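PDB 6EI3: proton-dependent oligopeptide transporter family protein from Xanthomonas campestris, which probably couples proton movement to the transport of short peptides across the membrane, as a POT-family member of the Major Facilitator Superfamily. Local coordinates for residues Tyr19-Arg22 against Asn23-Gln27; Ala324-Ala328 against Ser329-Ala333; Gln385-Asp389 against Gly390-Met394; Leu469-Ala472 against Ala473-Phe477. All coordinates share one frame; numbering follows the deposited sequence.

Interaction 1 (Tyr19-Arg22 against Asn23-Gln27); sequences YGMR and NILVQ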
loop_
_atom_site.group_PDB
_atom_site.type_symbol
_atom_site.label_atom_id
_atom_site.label_comp_id
_atom_site.label_asym_id
_atom_site.label_seq_id
_atom_site.Cartn_x
_atom_site.Cartn_y
_atom_site.Cartn_z
ATOM N N TYR A 19 -8.089 -10.119 -0.224
ATOM C CA TYR A 19 -7.053 -10.830 0.526
ATOM C C TYR A 19 -6.953 -12.287 0.114
ATOM O O TYR A 19 -5.854 -12.830 0.052
ATOM C CB TYR A 19 -7.292 -10.685 2.034
ATOM C CG TYR A 19 -6.939 -9.298 2.531
ATOM C CD1 TYR A 19 -5.616 -8.872 2.579
ATOM C CD2 TYR A 19 -7.926 -8.407 2.934
ATOM C CE1 TYR A 19 -5.283 -7.592 3.029
ATOM C CE2 TYR A 19 -7.608 -7.130 3.398
ATOM C CZ TYR A 19 -6.282 -6.725 3.439
ATOM O OH TYR A 19 -5.949 -5.477 3.904
ATOM N N GLY A 20 -8.111 -12.884 -0.170
ATOM C CA GLY A 20 -8.243 -14.261 -0.629
ATOM C C GLY A 20 -7.479 -14.494 -1.910
ATOM O O GLY A 20 -6.658 -15.407 -1.956
ATOM N N MET A 21 -7.671 -13.640 -2.932
ATOM C CA MET A 21 -6.910 -13.833 -4.170
ATOM C C MET A 21 -5.424 -13.410 -4.025
ATOM O O MET A 21 -4.539 -14.132 -4.474
ATOM C CB MET A 21 -7.603 -13.198 -5.409
ATOM C CG MET A 21 -7.377 -11.705 -5.643
ATOM S SD MET A 21 -5.781 -11.180 -6.372
ATOM C CE MET A 21 -5.486 -12.448 -7.486
ATOM N N ARG A 22 -5.154 -12.274 -3.372
ATOM C CA ARG A 22 -3.790 -11.739 -3.241
ATOM C C ARG A 22 -2.820 -12.671 -2.482
ATOM O O ARG A 22 -1.676 -12.857 -2.923
ATOM C CB ARG A 22 -3.850 -10.350 -2.606
ATOM C CG ARG A 22 -2.655 -9.440 -2.916
ATOM C CD ARG A 22 -1.467 -9.597 -1.987
ATOM N NE ARG A 22 -1.798 -9.659 -0.557
ATOM C CZ ARG A 22 -1.846 -8.610 0.261
ATOM N NH1 ARG A 22 -1.647 -7.382 -0.207
ATOM N NH2 ARG A 22 -2.104 -8.777 1.547
ATOM N N ASN A 23 -3.298 -13.271 -1.373
ATOM C CA ASN A 23 -2.534 -14.120 -0.455
ATOM C C ASN A 23 -2.274 -15.543 -0.985
ATOM O O ASN A 23 -1.456 -16.243 -0.397
ATOM C CB ASN A 23 -3.187 -14.129 0.968
ATOM C CG ASN A 23 -3.161 -12.755 1.621
ATOM O OD1 ASN A 23 -2.741 -11.762 1.023
ATOM N ND2 ASN A 23 -3.643 -12.642 2.842
ATOM N N ILE A 24 -2.881 -15.946 -2.124
ATOM C CA ILE A 24 -2.557 -17.244 -2.747
ATOM C C ILE A 24 -1.846 -17.048 -4.082
ATOM O O ILE A 24 -1.424 -18.027 -4.690
ATOM C CB ILE A 24 -3.758 -18.219 -2.919
ATOM C CG1 ILE A 24 -4.908 -17.589 -3.730
ATOM C CG2 ILE A 24 -4.220 -18.750 -1.599
ATOM C CD1 ILE A 24 -5.634 -18.540 -4.674
ATOM N N LEU A 25 -1.749 -15.807 -4.566
ATOM C CA LEU A 25 -1.207 -15.541 -5.900
ATOM C C LEU A 25 0.200 -16.133 -6.152
ATOM O O LEU A 25 0.390 -16.818 -7.157
ATOM C CB LEU A 25 -1.245 -14.025 -6.240
ATOM C CG LEU A 25 -0.817 -13.628 -7.692
ATOM C CD1 LEU A 25 -1.666 -14.381 -8.752
ATOM C CD2 LEU A 25 -0.989 -12.113 -7.919
ATOM N N VAL A 26 1.172 -15.860 -5.270
ATOM C CA VAL A 26 2.541 -16.363 -5.421
ATOM C C VAL A 26 2.605 -17.909 -5.307
ATOM O O VAL A 26 3.251 -18.549 -6.139
ATOM C CB VAL A 26 3.512 -15.624 -4.469
ATOM C CG1 VAL A 26 4.885 -16.286 -4.447
ATOM C CG2 VAL A 26 3.672 -14.180 -4.920
ATOM N N GLN A 27 1.917 -18.507 -4.302
ATOM C CA GLN A 27 1.913 -19.960 -4.145
ATOM C C GLN A 27 1.272 -20.621 -5.367
ATOM O O GLN A 27 1.756 -21.652 -5.825
ATOM C CB GLN A 27 1.211 -20.382 -2.846
ATOM C CG GLN A 27 1.337 -21.901 -2.578
ATOM C CD GLN A 27 1.582 -22.265 -1.135
ATOM O OE1 GLN A 27 1.294 -21.503 -0.208
ATOM N NE2 GLN A 27 2.114 -23.460 -0.912
HETATM O O HOH W 1 0.682 -14.296 -2.749
#

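Interaction 2 (Ala324-Ala328 against Ser329-Ala333); sequences AWFTA and SQMQA. With 78M ((2S)-2,3-dihydroxypropyl(7Z)-pentadec-7-enoate), chain K; 78M ((2S)-2,3-dihydroxypropyl(7Z)-pentadec-7-enoate), chain M; 78M ((2S)-2,3-dihydroxypropyl(7Z)-pentadec-7-enoate), chain I.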
loop_
_atom_site.group_PDB
_atom_site.type_symbol
_atom_site.label_atom_id
_atom_site.label_comp_id
_atom_site.label_asym_id
_atom_site.label_seq_id
_atom_site.Cartn_x
_atom_site.Cartn_y
_atom_site.Cartn_z
ATOM N N ALA A 324 1.053 -32.176 6.793
ATOM C CA ALA A 324 0.431 -32.399 5.474
ATOM C C ALA A 324 -0.783 -31.513 5.208
ATOM O O ALA A 324 -0.950 -31.053 4.087
ATOM C CB ALA A 324 0.055 -33.868 5.304
ATOM N N TRP A 325 -1.577 -31.216 6.248
ATOM C CA TRP A 325 -2.769 -30.389 6.154
ATOM C C TRP A 325 -2.487 -28.885 6.001
ATOM O O TRP A 325 -3.364 -28.163 5.538
ATOM C CB TRP A 325 -3.707 -30.645 7.341
ATOM C CG TRP A 325 -3.141 -30.316 8.694
ATOM C CD1 TRP A 325 -2.558 -31.183 9.566
ATOM C CD2 TRP A 325 -3.207 -29.050 9.369
ATOM N NE1 TRP A 325 -2.236 -30.533 10.735
ATOM C CE2 TRP A 325 -2.595 -29.215 10.627
ATOM C CE3 TRP A 325 -3.692 -27.782 9.016
ATOM C CZ2 TRP A 325 -2.456 -28.160 11.536
ATOM C CZ3 TRP A 325 -3.574 -26.742 9.926
ATOM C CH2 TRP A 325 -2.941 -26.930 11.159
ATOM N N PHE A 326 -1.303 -28.413 6.416
ATOM C CA PHE A 326 -0.945 -26.981 6.385
ATOM C C PHE A 326 -0.326 -26.559 5.059
ATOM O O PHE A 326 0.250 -27.381 4.348
ATOM C CB PHE A 326 0.012 -26.655 7.552
ATOM C CG PHE A 326 0.075 -25.202 7.960
ATOM C CD1 PHE A 326 -0.897 -24.654 8.791
ATOM C CD2 PHE A 326 1.127 -24.390 7.547
ATOM C CE1 PHE A 326 -0.838 -23.309 9.171
ATOM C CE2 PHE A 326 1.180 -23.046 7.917
ATOM C CZ PHE A 326 0.209 -22.520 8.746
ATOM N N THR A 327 -0.430 -25.270 4.725
ATOM C CA THR A 327 0.189 -24.765 3.502
ATOM C C THR A 327 0.814 -23.408 3.822
ATOM O O THR A 327 0.268 -22.672 4.636
ATOM C CB THR A 327 -0.771 -24.846 2.301
ATOM O OG1 THR A 327 -0.080 -24.468 1.121
ATOM C CG2 THR A 327 -2.045 -24.040 2.485
ATOM N N ALA A 328 1.993 -23.115 3.239
ATOM C CA ALA A 328 2.782 -21.904 3.515
ATOM C C ALA A 328 1.988 -20.572 3.564
ATOM O O ALA A 328 2.222 -19.742 4.456
ATOM C CB ALA A 328 3.937 -21.788 2.515
ATOM N N SER A 329 1.079 -20.373 2.590
ATOM C CA SER A 329 0.258 -19.154 2.461
ATOM C C SER A 329 -0.590 -18.852 3.693
ATOM O O SER A 329 -0.843 -17.682 3.973
ATOM C CB SER A 329 -0.605 -19.224 1.209
ATOM O OG SER A 329 0.149 -18.888 0.055
ATOM N N GLN A 330 -1.000 -19.893 4.447
ATOM C CA GLN A 330 -1.815 -19.712 5.659
ATOM C C GLN A 330 -1.139 -18.862 6.748
ATOM O O GLN A 330 -1.838 -18.287 7.584
ATOM C CB GLN A 330 -2.246 -21.056 6.236
ATOM C CG GLN A 330 -3.219 -21.814 5.337
ATOM C CD GLN A 330 -3.566 -23.107 5.995
ATOM O OE1 GLN A 330 -2.759 -24.017 6.048
ATOM N NE2 GLN A 330 -4.735 -23.172 6.594
ATOM N N MET A 331 0.212 -18.766 6.726
ATOM C CA MET A 331 0.963 -17.972 7.708
ATOM C C MET A 331 0.567 -16.503 7.643
ATOM O O MET A 331 0.717 -15.800 8.639
ATOM C CB MET A 331 2.483 -18.103 7.496
ATOM C CG MET A 331 3.020 -19.492 7.836
ATOM S SD MET A 331 2.678 -20.056 9.528
ATOM C CE MET A 331 3.951 -19.191 10.437
ATOM N N GLN A 332 0.062 -16.039 6.478
ATOM C CA GLN A 332 -0.391 -14.662 6.300
ATOM C C GLN A 332 -1.527 -14.295 7.253
ATOM O O GLN A 332 -1.689 -13.122 7.550
ATOM C CB GLN A 332 -0.737 -14.364 4.838
ATOM C CG GLN A 332 0.516 -14.318 3.947
ATOM C CD GLN A 332 0.137 -14.403 2.497
ATOM O OE1 GLN A 332 0.020 -13.402 1.810
ATOM N NE2 GLN A 332 -0.133 -15.591 2.008
ATOM N N ALA A 333 -2.244 -15.301 7.824
ATOM C CA ALA A 333 -3.308 -15.050 8.811
ATOM C C ALA A 333 -2.736 -14.447 10.092
ATOM O O ALA A 333 -3.480 -13.849 10.871
ATOM C CB ALA A 333 -4.038 -16.337 9.130
HETATM O O21 78M K . 6.815 -26.913 16.240
HETATM C C20 78M K . 5.673 -27.571 16.768
HETATM C C18 78M K . 4.402 -26.940 16.248
HETATM O O19 78M K . 4.351 -25.556 16.617
HETATM C C17 78M K . 3.157 -27.657 16.721
HETATM O O2 78M K . 2.118 -27.117 15.869
HETATM C C1 78M K . 1.424 -27.952 15.082
HETATM O O1 78M K . 1.444 -29.150 15.179
HETATM C C2 78M K . 0.658 -27.196 14.040
HETATM C C3 78M K . 1.555 -26.768 12.891
HETATM C C4 78M K . 0.898 -25.762 11.965
HETATM C C5 78M K . 1.889 -24.832 11.275
HETATM C C6 78M K . 2.501 -23.755 12.181
HETATM C C7 78M K . 1.479 -22.745 12.583
HETATM C C8 78M K . 1.689 -21.538 13.059
HETATM C C9 78M K . 0.619 -20.563 13.430
HETATM C C10 78M K . 0.118 -19.772 12.213
HETATM C C11 78M K . -1.112 -20.337 11.503
HETATM C C12 78M K . -2.453 -19.976 12.130
HETATM C C13 78M K . -2.791 -18.492 12.095
HETATM C C15 78M K . -4.297 -16.642 12.885
HETATM C C14 78M K . -3.992 -18.115 12.940
HETATM O O21 78M M . -7.873 -34.196 10.956
HETATM C C20 78M M . -7.832 -33.557 9.689
HETATM C C18 78M M . -6.445 -33.040 9.385
HETATM O O19 78M M . -5.496 -34.101 9.533
HETATM C C17 78M M . -6.052 -31.868 10.255
HETATM O O2 78M M . -6.646 -30.717 9.607
HETATM C C1 78M M . -6.697 -29.560 10.283
HETATM O O1 78M M . -6.355 -29.431 11.432
HETATM C C2 78M M . -7.195 -28.448 9.402
HETATM C C3 78M M . -7.904 -27.308 10.124
HETATM C C4 78M M . -7.721 -25.982 9.407
HETATM C C5 78M M . -8.860 -24.998 9.587
HETATM C C6 78M M . -8.550 -23.583 9.082
HETATM C C7 78M M . -9.745 -22.656 9.074
HETATM C C8 78M M . -10.310 -22.024 10.105
HETATM C C9 78M M . -9.911 -22.083 11.558
HETATM C C10 78M M . -10.007 -20.742 12.287
HETATM C C11 78M M . -8.966 -20.574 13.385
HETATM C C12 78M M . -8.938 -19.192 14.030
HETATM C C13 78M M . -7.572 -18.747 14.556
HETATM C C15 78M M . -5.691 -19.035 16.238
HETATM C C14 78M M . -7.081 -19.464 15.811
HETATM O O21 78M I . -6.069 -30.272 4.961
HETATM C C20 78M I . -6.066 -31.673 4.701
HETATM C C18 78M I . -6.996 -32.407 5.639
HETATM O O19 78M I . -6.717 -33.808 5.587
HETATM C C17 78M I . -8.463 -32.175 5.337
HETATM O O2 78M I . -8.724 -30.750 5.250
HETATM C C1 78M I . -9.011 -30.076 6.370
HETATM O O1 78M I . -8.909 -30.536 7.479
HETATM C C2 78M I . -9.466 -28.680 6.060
HETATM C C3 78M I . -10.598 -28.197 6.959
HETATM C C4 78M I . -10.958 -26.741 6.732
HETATM C C5 78M I . -12.432 -26.517 6.466
HETATM C C6 78M I . -12.770 -25.102 6.029
HETATM C C7 78M I . -13.364 -24.276 7.127
HETATM C C8 78M I . -14.549 -23.685 7.127
HETATM C C9 78M I . -15.583 -23.721 6.041
HETATM C C10 78M I . -16.682 -22.675 6.216
HETATM C C11 78M I . -17.885 -22.902 5.313
HETATM C C12 78M I . -18.950 -21.823 5.401
HETATM C C13 78M I . -18.957 -20.841 4.235
HETATM C C15 78M I . -20.243 -18.813 5.130
HETATM C C14 78M I . -18.918 -19.364 4.627
#

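Interaction 3 (Gln385-Asp389 against Gly390-Met394); sequences QVAMD and GGEPM. With 78M ((2S)-2,3-dihydroxypropyl(7Z)-pentadec-7-enoate), chain F.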
loop_
_atom_site.group_PDB
_atom_site.type_symbol
_atom_site.label_atom_id
_atom_site.label_comp_id
_atom_site.label_asym_id
_atom_site.label_seq_id
_atom_site.Cartn_x
_atom_site.Cartn_y
_atom_site.Cartn_z
ATOM N N GLN A 385 16.526 -18.219 6.923
ATOM C CA GLN A 385 16.999 -18.653 5.613
ATOM C C GLN A 385 18.394 -19.246 5.695
ATOM O O GLN A 385 18.618 -20.264 5.069
ATOM C CB GLN A 385 16.979 -17.500 4.591
ATOM C CG GLN A 385 17.128 -17.952 3.128
ATOM C CD GLN A 385 16.017 -18.880 2.681
ATOM O OE1 GLN A 385 14.835 -18.605 2.876
ATOM N NE2 GLN A 385 16.378 -20.026 2.108
ATOM N N VAL A 386 19.323 -18.609 6.452
ATOM C CA VAL A 386 20.717 -19.076 6.616
ATOM C C VAL A 386 20.737 -20.475 7.269
ATOM O O VAL A 386 21.538 -21.307 6.859
ATOM C CB VAL A 386 21.615 -18.036 7.352
ATOM C CG1 VAL A 386 22.967 -18.626 7.745
ATOM C CG2 VAL A 386 21.811 -16.782 6.508
ATOM N N ALA A 387 19.831 -20.734 8.246
ATOM C CA ALA A 387 19.707 -22.048 8.892
ATOM C C ALA A 387 19.218 -23.067 7.858
ATOM O O ALA A 387 19.796 -24.143 7.755
ATOM C CB ALA A 387 18.749 -21.980 10.076
ATOM N N MET A 388 18.247 -22.678 7.017
ATOM C CA MET A 388 17.696 -23.518 5.939
ATOM C C MET A 388 18.775 -23.829 4.885
ATOM O O MET A 388 18.936 -24.988 4.505
ATOM C CB MET A 388 16.477 -22.842 5.273
ATOM C CG MET A 388 15.173 -22.948 6.074
ATOM S SD MET A 388 13.901 -21.752 5.532
ATOM C CE MET A 388 13.403 -22.468 4.014
ATOM N N ASP A 389 19.533 -22.802 4.445
ATOM C CA ASP A 389 20.599 -22.949 3.453
ATOM C C ASP A 389 21.717 -23.909 3.917
ATOM O O ASP A 389 22.304 -24.597 3.089
ATOM C CB ASP A 389 21.161 -21.573 3.034
ATOM C CG ASP A 389 20.151 -20.632 2.374
ATOM O OD1 ASP A 389 19.168 -21.128 1.775
ATOM O OD2 ASP A 389 20.358 -19.403 2.435
ATOM N N GLY A 390 21.969 -23.951 5.228
ATOM C CA GLY A 390 22.973 -24.810 5.854
ATOM C C GLY A 390 22.521 -26.242 6.125
ATOM O O GLY A 390 23.206 -26.986 6.829
ATOM N N GLY A 391 21.372 -26.616 5.574
ATOM C CA GLY A 391 20.803 -27.953 5.702
ATOM C C GLY A 391 19.968 -28.217 6.938
ATOM O O GLY A 391 19.510 -29.347 7.136
ATOM N N GLU A 392 19.743 -27.186 7.770
ATOM C CA GLU A 392 18.967 -27.337 8.996
ATOM C C GLU A 392 17.461 -27.392 8.711
ATOM O O GLU A 392 16.940 -26.487 8.064
ATOM C CB GLU A 392 19.329 -26.246 10.026
ATOM C CG GLU A 392 18.543 -26.280 11.332
ATOM C CD GLU A 392 18.933 -27.290 12.397
ATOM O OE1 GLU A 392 19.822 -28.140 12.149
ATOM O OE2 GLU A 392 18.344 -27.219 13.500
ATOM N N PRO A 393 16.745 -28.443 9.179
ATOM C CA PRO A 393 15.285 -28.476 8.966
ATOM C C PRO A 393 14.591 -27.423 9.840
ATOM O O PRO A 393 14.820 -27.368 11.051
ATOM C CB PRO A 393 14.896 -29.923 9.299
ATOM C CG PRO A 393 15.968 -30.412 10.202
ATOM C CD PRO A 393 17.219 -29.616 9.949
ATOM N N MET A 394 13.858 -26.501 9.211
ATOM C CA MET A 394 13.201 -25.419 9.948
ATOM C C MET A 394 11.695 -25.531 9.843
ATOM O O MET A 394 11.170 -25.552 8.737
ATOM C CB MET A 394 13.702 -24.043 9.489
ATOM C CG MET A 394 15.188 -23.810 9.791
ATOM S SD MET A 394 15.570 -23.701 11.559
ATOM C CE MET A 394 15.215 -21.977 11.855
HETATM O O21 78M F . 18.303 -24.403 14.167
HETATM C C20 78M F . 18.541 -23.076 13.718
HETATM C C18 78M F . 18.573 -22.117 14.885
HETATM O O19 78M F . 17.307 -22.090 15.548
HETATM C C17 78M F . 19.033 -20.726 14.504
HETATM O O2 78M F . 17.957 -19.998 13.862
HETATM C C1 78M F . 17.309 -19.074 14.585
HETATM O O1 78M F . 17.348 -19.013 15.788
HETATM C C2 78M F . 16.548 -18.123 13.705
HETATM C C3 78M F . 15.725 -17.095 14.476
HETATM C C4 78M F . 16.109 -15.657 14.173
HETATM C C5 78M F . 17.033 -15.001 15.187
HETATM C C6 78M F . 17.527 -13.619 14.752
HETATM C C7 78M F . 17.098 -12.513 15.662
HETATM C C8 78M F . 15.982 -11.808 15.575
HETATM C C9 78M F . 15.549 -10.697 16.484
HETATM C C10 78M F . 15.233 -11.153 17.914
HETATM C C11 78M F . 15.306 -10.045 18.956
HETATM C C12 78M F . 14.037 -9.220 19.110
HETATM C C13 78M F . 14.228 -7.947 19.914
HETATM C C15 78M F . 13.179 -5.901 20.950
HETATM C C14 78M F . 12.948 -7.173 20.166
HETATM O O HOH W 2 16.309 -26.772 4.954
#

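Interaction 4 (Leu469-Ala472 against Ala473-Phe477); sequences LSEA and AFLMF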
loop_
_atom_site.group_PDB
_atom_site.type_symbol
_atom_site.label_atom_id
_atom_site.label_comp_id
_atom_site.label_asym_id
_atom_site.label_seq_id
_atom_site.Cartn_x
_atom_site.Cartn_y
_atom_site.Cartn_z
ATOM N N LEU A 469 26.051 -16.659 1.003
ATOM C CA LEU A 469 24.595 -16.651 1.154
ATOM C C LEU A 469 23.883 -16.984 -0.156
ATOM O O LEU A 469 24.360 -16.620 -1.232
ATOM C CB LEU A 469 24.110 -15.261 1.631
ATOM C CG LEU A 469 24.807 -14.590 2.828
ATOM C CD1 LEU A 469 24.495 -13.107 2.863
ATOM C CD2 LEU A 469 24.416 -15.243 4.146
ATOM N N SER A 470 22.682 -17.596 -0.057
ATOM C CA SER A 470 21.827 -17.855 -1.210
ATOM C C SER A 470 21.273 -16.483 -1.652
ATOM O O SER A 470 21.411 -15.508 -0.909
ATOM C CB SER A 470 20.679 -18.784 -0.830
ATOM O OG SER A 470 19.750 -18.167 0.054
ATOM N N GLU A 471 20.665 -16.408 -2.849
ATOM C CA GLU A 471 20.054 -15.190 -3.386
ATOM C C GLU A 471 18.934 -14.700 -2.442
ATOM O O GLU A 471 18.881 -13.511 -2.118
ATOM C CB GLU A 471 19.524 -15.449 -4.805
ATOM C CG GLU A 471 19.296 -14.192 -5.620
ATOM C CD GLU A 471 18.885 -14.454 -7.056
ATOM O OE1 GLU A 471 17.718 -14.163 -7.396
ATOM O OE2 GLU A 471 19.726 -14.939 -7.843
ATOM N N ALA A 472 18.079 -15.623 -1.965
ATOM C CA ALA A 472 17.005 -15.305 -1.022
ATOM C C ALA A 472 17.588 -14.687 0.273
ATOM O O ALA A 472 17.164 -13.602 0.642
ATOM C CB ALA A 472 16.186 -16.548 -0.707
ATOM N N ALA A 473 18.607 -15.334 0.897
ATOM C CA ALA A 473 19.255 -14.876 2.136
ATOM C C ALA A 473 19.932 -13.521 1.957
ATOM O O ALA A 473 19.797 -12.662 2.828
ATOM C CB ALA A 473 20.251 -15.918 2.649
ATOM N N PHE A 474 20.615 -13.306 0.809
ATOM C CA PHE A 474 21.246 -12.023 0.495
ATOM C C PHE A 474 20.176 -10.905 0.452
ATOM O O PHE A 474 20.367 -9.860 1.061
ATOM C CB PHE A 474 21.988 -12.101 -0.848
ATOM C CG PHE A 474 22.663 -10.810 -1.253
ATOM C CD1 PHE A 474 23.955 -10.520 -0.830
ATOM C CD2 PHE A 474 21.999 -9.874 -2.044
ATOM C CE1 PHE A 474 24.572 -9.320 -1.193
ATOM C CE2 PHE A 474 22.616 -8.674 -2.404
ATOM C CZ PHE A 474 23.895 -8.402 -1.970
ATOM N N LEU A 475 19.081 -11.126 -0.297
ATOM C CA LEU A 475 17.967 -10.191 -0.456
ATOM C C LEU A 475 17.298 -9.870 0.873
ATOM O O LEU A 475 16.954 -8.720 1.102
ATOM C CB LEU A 475 16.930 -10.717 -1.467
ATOM C CG LEU A 475 17.256 -10.522 -2.949
ATOM C CD1 LEU A 475 16.314 -11.373 -3.821
ATOM C CD2 LEU A 475 17.153 -9.047 -3.359
ATOM N N MET A 476 17.155 -10.873 1.759
ATOM C CA MET A 476 16.551 -10.677 3.077
ATOM C C MET A 476 17.386 -9.729 3.930
ATOM O O MET A 476 16.848 -8.754 4.462
ATOM C CB MET A 476 16.281 -12.008 3.776
ATOM C CG MET A 476 15.175 -12.791 3.122
ATOM S SD MET A 476 15.317 -14.536 3.506
ATOM C CE MET A 476 13.949 -15.176 2.499
ATOM N N PHE A 477 18.707 -9.943 3.957
ATOM C CA PHE A 477 19.647 -9.072 4.687
ATOM C C PHE A 477 19.742 -7.691 4.064
ATOM O O PHE A 477 19.829 -6.709 4.790
ATOM C CB PHE A 477 21.022 -9.736 4.833
ATOM C CG PHE A 477 20.984 -10.891 5.811
ATOM C CD1 PHE A 477 20.410 -10.741 7.074
ATOM C CD2 PHE A 477 21.550 -12.116 5.486
ATOM C CE1 PHE A 477 20.388 -11.796 7.980
ATOM C CE2 PHE A 477 21.508 -13.181 6.388
ATOM C CZ PHE A 477 20.921 -13.017 7.628
#

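Interaction 1 (Tyr19-Arg22 against Asn23-Gln27)
Arg-22 and Asn-23 meet through their side chains at the junction of helix 4-22 and helix 25-30, in what is by family the first transmembrane helix of this Major Facilitator fold. The arginine leaves the backbone with CG opposite the main-chain N (chi1 -156°), then folds at its next two torsions, which brings the guanidinium alongside the Asn-23 amide. It grips the amide oxygen side-on. NE lies 2.8 Å from Asn-23 OD1, nearly along the C=O axis, while NH2 approaches the same OD1 to 3.1 Å in the carbonyl plane, on a lone pair. The guanidinium and amide planes are only 12° apart, and two bonds on one oxygen restrain the rotation of both flat groups. With OD1 fixed this way, ND2 faces helix 137-165 and hydrogen-bonds Ser-156 OG.

The backbone pattern changes here. Asn-23 N reaches Tyr-19 O at 3.0 Å in normal helical spacing, and weak bonds follow from Ile-24 N to Met-21 O and from Leu-25 N to Arg-22 O. Ile-24 turns CG1 into the crowded position between its backbone N and carbonyl carbon (chi1 56°), which brings CG1 to 3.3 Å from Gly-20 O. Leu-25 CB rests against Arg-22 O at 3.5 Å. Arg-22 O and Val-26 N, 4.8 Å apart, are too far for the next helical bond; one water donates to Arg-22 O at 2.8 Å and accepts from Val-26 N at 3.0 Å.

Interaction 2 (Ala324-Ala328 against Ser329-Ala333)
Gln-330 and Met-331 close around Phe-326 from different directions. The amide oxygen OE1 of Gln-330 sits over one ring face, offset toward the rim, 3.4 Å from Phe-326 CD1, and Gln-330 CB adds an off-centre CH-pi contact on the ring. Met-331, bent at chi2 and chi3, brings SD to the ring edge, 3.6 Å from Phe-326 CZ, a Met-aromatic contact. Gln-330 is extended beyond CG (chi2 180°), long enough for OE1 to accept from Thr-327 N at 3.0 Å. Its own backbone N returns a bond to Thr-327 O at 3.1 Å, and Met-331 N follows to Ala-328 O. Gln-330 NE2 is held by Leu-157 O of helix 137-165, so both ends of the buried amide are satisfied.

The outer side is lipid. One monoacylglycerol lays C5 over the centre of the other Phe-326 face, 3.7 Å from CD1. Trp-325 is only partly buried and scarcely touches 329-333; a second lipid spreads its ester over the indole, and a third packs its glycerol end against Trp-325 CB and adds a weak bond to Trp-325 O. The arrangement is that of a 3-10 turn leading into transmembrane helix 334-357, with bound monoacylglycerol packed along its outer face.

Interaction 3 (Gln385-Asp389 against Gly390-Met394)
Met-394 folds back onto Ala-387 and Met-388, the last turn of helix 363-389, after the chain has reversed through a Schellman motif. Gly-391, at positive phi (85°), is the C-prime residue: Glu-392 N bonds Ala-387 O at 3.0 Å, and Gly-391 N bonds Met-388 O at 3.1 Å inside that loop. These two bonds turn the extended tail 392-394 back alongside the helix.

From its CB outward, Met-394 touches something at every atom. CB lies 3.9 Å from Met-388 CG. CG comes to 3.8 Å from the same Met-388 CG and also reaches the Ala-387 methyl, the two methionines lying slantwise to one another. The chain then bends twice, at chi2 (-67°) and chi3 (-85°), which keeps it close to the helix and swings SD toward the bound monoacylglycerol, 3.7 Å from its C20. The terminal CE ends near the ester oxygen O2 of that lipid, at 3.9 Å, while remaining against Ala-387 CB. Glu-392 flanks the same headgroup: its bend at chi2 carries OE2 to 2.9 Å from the lipid hydroxyl O21, a weak hydrogen bond. Thus the capped helix end and its tail form one wall of a lipid headgroup site.

On another side of the helix, Gln-385 NE2 donates to Asp-389 OD1 at 3.0 Å, and OD2 is bonded to Ser-470, the capping serine of helix 471-495. That side packs against the same helix, where Val-386 touches Phe-477, while Met-388 leans on the loop around Glu-319 and Met-320; Met-394 pairs through its backbone with Arg-321.

Interaction 4 (Leu469-Ala472 against Ala473-Phe477)
Ser-470 caps the start of helix 471-495, its hydroxyl accepting from Ala-473 N: a helix N-cap at the beginning of a transmembrane helix. OG stands 3.2 Å from that amide N, and the N-H points almost straight at it, at 167°. The torsion that achieves this places OG between its backbone N and carbonyl carbon (chi1 68°), curling the hydroxyl back over the first turn. OG also hydrogen-bonds Asp-389 of helix 363-389, whose negative charge lies near the amino end of the helix, a placement that would probably be favourable for the helix dipole.

The remaining polar contacts are backbone bonds of the first turns. Phe-474 N reaches Ser-470 O at 2.9 Å, Leu-475 N reaches Glu-471 O at 3.0 Å, and Met-476 N reaches Ala-472 O at 2.9 Å. Charge contributes through Glu-471, whose carboxylate forms a salt bridge with Arg-456 at the end of helix 430-456.

Apolar contacts flank the cap. Leu-469, just before the capping serine, turns inward over the start of the helix. Its CB rests 4.0 Å from Ala-473 CB. Farther along, the leucine and Phe-477 side chains cross at about a right angle, and it is the methyl CD1 of Leu-469 that meets the ring edge, 4.1 Å from Phe-477 CD2. Elsewhere on the helix, the Ala-472 methyl lies 4.1 Å from Met-476 CE. The methionine is extended beyond CG and runs past the Ala-472 carbonyl, leaving SD 3.5 Å from Ala-472 O.

Along the chain the four contacts follow one another, but in space they form two touching pairs, the centres within each about 12 Å apart. Interactions 1 and 2 join the first transmembrane helix of the N-terminal half to the 3-10 turn ahead of helix 334-357 in the C-terminal half: Asn-23 O probably receives Gln-332 NE2, and Gln-27 OE1 binds Ser-329 OG. Interactions 3 and 4 tie the end of helix 363-389 to the start of helix 471-495 within the C-terminal half. Interaction 3 lies about 19 Å from interaction 2, centre to centre. The first pair thus bridges the two halves, while the second links helices within one of them; lipid lies against residues of the last three.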